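Local coordinates for protein 3-oxo-tetronate kinase (Haemophilus influenzae, PDB 1YZY) that catalyses the ATP-dependent phosphorylation of 3-oxo-tetronate, a four-carbon acid sugar, to 3-oxo-tetronate 4-phosphate, at residues Ser13-Phe18 / Gln76-Tyr81. Sequence-based numbering, arbitrary orientation.
Sequences SDIASF and QFYFKY
The phenol ring of Y78 receives the methyl end of I15: CD1 of I15 lies 4.1 Å from the ring centroid and 30° off the ring normal, an off-centre CH-pi contact. The ring atom nearest to CD1 of I15 is CE2 of Y78, at 3.6 Å, and the two side chains meet obliquely. At the edge of the same ring, in its plane, sits CA of K80. The phenol OH of Y78 has its polar partner elsewhere, a hydrogen bond to the carbonyl of G220.

I15 reaches the strand because CG1 is anti to the backbone N (chi1 -165°) and the chain stays extended to CD1. K80 runs past it in the opposite direction: a bend at chi2 helps lay CD of K80 3.8 Å from CD1 of I15 and CE of K80 4.0 Å from CB of I15. A second bend, at chi4, turns the ammonium toward Y81, where NZ of K80 donates a 2.7 Å hydrogen bond to O of Y81 from above the carbonyl plane (55° out of it), not along a lone pair.

Helix 9-20 is thereby packed on strand 77-80 of the sugar-binding domain, and V4 of the adjacent parallel strand 3-6 touches I15, Y78 and K80 alike. OD2 of D14, also bonded to S221 OG, and NZ of K80 are 5.5 Å apart, linked by weak hydrogen bonds through one water. The join is thus essentially apolar, charge attraction probably being secondary.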
loop_
_atom_site.group_PDB
_atom_site.type_symbol
_atom_site.label_atom_id
_atom_site.label_comp_id
_atom_site.label_asym_id
_atom_site.label_seq_id
_atom_site.Cartn_x
_atom_site.Cartn_y
_atom_site.Cartn_z
ATOM N N SER A 13 -0.339 1.007 0.656
ATOM C CA SER A 13 0.992 0.554 0.284
ATOM C C SER A 13 1.436 1.281 -0.979
ATOM O O SER A 13 2.585 1.707 -1.103
ATOM C CB SER A 13 0.981 -0.948 -0.000
ATOM O OG SER A 13 0.821 -1.711 1.178
ATOM N N ASP A 14 0.514 1.387 -1.929
ATOM C CA ASP A 14 0.777 2.040 -3.206
ATOM C C ASP A 14 1.233 3.490 -3.074
ATOM O O ASP A 14 2.308 3.851 -3.565
ATOM C CB ASP A 14 -0.451 1.981 -4.090
ATOM C CG ASP A 14 -0.159 2.323 -5.531
ATOM O OD1 ASP A 14 0.476 1.503 -6.223
ATOM O OD2 ASP A 14 -0.576 3.409 -5.981
ATOM N N ILE A 15 0.427 4.316 -2.409
ATOM C CA ILE A 15 0.772 5.719 -2.245
ATOM C C ILE A 15 2.027 5.884 -1.412
ATOM O O ILE A 15 2.832 6.777 -1.682
ATOM C CB ILE A 15 -0.402 6.567 -1.668
ATOM C CG1 ILE A 15 -0.123 8.064 -1.859
ATOM C CG2 ILE A 15 -0.623 6.278 -0.175
ATOM C CD1 ILE A 15 -1.283 8.966 -1.460
ATOM N N ALA A 16 2.205 5.010 -0.417
ATOM C CA ALA A 16 3.374 5.060 0.464
ATOM C C ALA A 16 4.665 4.843 -0.320
ATOM O O ALA A 16 5.684 5.469 -0.025
ATOM C CB ALA A 16 3.246 4.035 1.583
ATOM N N SER A 17 4.631 3.924 -1.280
ATOM C CA SER A 17 5.787 3.672 -2.132
ATOM C C SER A 17 6.023 4.913 -2.992
ATOM O O SER A 17 7.164 5.305 -3.231
ATOM C CB SER A 17 5.544 2.468 -3.041
ATOM O OG SER A 17 6.166 1.299 -2.527
ATOM N N PHE A 18 4.934 5.512 -3.470
ATOM C CA PHE A 18 5.022 6.709 -4.291
ATOM C C PHE A 18 5.655 7.867 -3.545
ATOM O O PHE A 18 6.467 8.595 -4.104
ATOM C CB PHE A 18 3.645 7.108 -4.837
ATOM C CG PHE A 18 3.374 6.572 -6.212
ATOM C CD1 PHE A 18 4.241 6.859 -7.261
ATOM C CD2 PHE A 18 2.272 5.765 -6.457
ATOM C CE1 PHE A 18 4.020 6.352 -8.537
ATOM C CE2 PHE A 18 2.032 5.245 -7.737
ATOM C CZ PHE A 18 2.911 5.541 -8.778
ATOM N N GLN A 76 -0.605 18.580 7.205
ATOM C CA GLN A 76 -1.344 18.546 5.952
ATOM C C GLN A 76 -1.930 17.156 5.797
ATOM O O GLN A 76 -1.235 16.170 6.009
ATOM C CB GLN A 76 -0.436 18.888 4.767
ATOM C CG GLN A 76 -1.180 18.883 3.436
ATOM C CD GLN A 76 -0.380 19.475 2.293
ATOM O OE1 GLN A 76 0.844 19.336 2.225
ATOM N NE2 GLN A 76 -1.076 20.122 1.369
ATOM N N PHE A 77 -3.191 17.070 5.389
ATOM C CA PHE A 77 -3.845 15.777 5.266
ATOM C C PHE A 77 -4.256 15.381 3.869
ATOM O O PHE A 77 -4.631 16.226 3.056
ATOM C CB PHE A 77 -5.015 15.714 6.240
ATOM C CG PHE A 77 -4.619 16.077 7.638
ATOM C CD1 PHE A 77 -4.162 15.100 8.521
ATOM C CD2 PHE A 77 -4.584 17.413 8.032
ATOM C CE1 PHE A 77 -3.664 15.450 9.770
ATOM C CE2 PHE A 77 -4.086 17.775 9.277
ATOM C CZ PHE A 77 -3.623 16.790 10.148
ATOM N N TYR A 78 -4.214 14.079 3.613
ATOM C CA TYR A 78 -4.533 13.526 2.313
ATOM C C TYR A 78 -5.431 12.305 2.455
ATOM O O TYR A 78 -5.009 11.286 2.996
ATOM C CB TYR A 78 -3.226 13.121 1.633
ATOM C CG TYR A 78 -3.329 12.789 0.162
ATOM C CD1 TYR A 78 -2.773 13.639 -0.798
ATOM C CD2 TYR A 78 -3.963 11.631 -0.278
ATOM C CE1 TYR A 78 -2.851 13.351 -2.158
ATOM C CE2 TYR A 78 -4.046 11.329 -1.647
ATOM C CZ TYR A 78 -3.487 12.197 -2.577
ATOM O OH TYR A 78 -3.557 11.926 -3.925
ATOM N N PHE A 79 -6.666 12.415 1.974
ATOM C CA PHE A 79 -7.620 11.314 2.000
ATOM C C PHE A 79 -7.430 10.547 0.697
ATOM O O PHE A 79 -7.833 11.004 -0.364
ATOM C CB PHE A 79 -9.055 11.859 2.113
ATOM C CG PHE A 79 -10.126 10.801 2.022
ATOM C CD1 PHE A 79 -9.860 9.475 2.360
ATOM C CD2 PHE A 79 -11.396 11.132 1.565
ATOM C CE1 PHE A 79 -10.836 8.498 2.236
ATOM C CE2 PHE A 79 -12.381 10.165 1.437
ATOM C CZ PHE A 79 -12.102 8.842 1.772
ATOM N N LYS A 80 -6.823 9.373 0.790
ATOM C CA LYS A 80 -6.539 8.529 -0.361
ATOM C C LYS A 80 -7.552 7.425 -0.624
ATOM O O LYS A 80 -7.784 6.565 0.222
ATOM C CB LYS A 80 -5.133 7.934 -0.203
ATOM C CG LYS A 80 -4.860 6.648 -0.968
ATOM C CD LYS A 80 -4.360 6.913 -2.351
ATOM C CE LYS A 80 -4.023 5.626 -3.063
ATOM N NZ LYS A 80 -5.214 4.804 -3.405
ATOM N N TYR A 81 -8.108 7.423 -1.832
ATOM C CA TYR A 81 -9.075 6.420 -2.254
ATOM C C TYR A 81 -8.641 5.777 -3.576
ATOM O O TYR A 81 -7.544 6.038 -4.066
ATOM C CB TYR A 81 -10.488 7.013 -2.332
ATOM C CG TYR A 81 -10.564 8.389 -2.952
ATOM C CD1 TYR A 81 -10.359 8.575 -4.319
ATOM C CD2 TYR A 81 -10.854 9.505 -2.175
ATOM C CE1 TYR A 81 -10.441 9.838 -4.895
ATOM C CE2 TYR A 81 -10.940 10.772 -2.738
ATOM C CZ TYR A 81 -10.734 10.931 -4.104
ATOM O OH TYR A 81 -10.845 12.180 -4.679
HETATM O O HOH W 1 -3.762 2.613 -5.604
#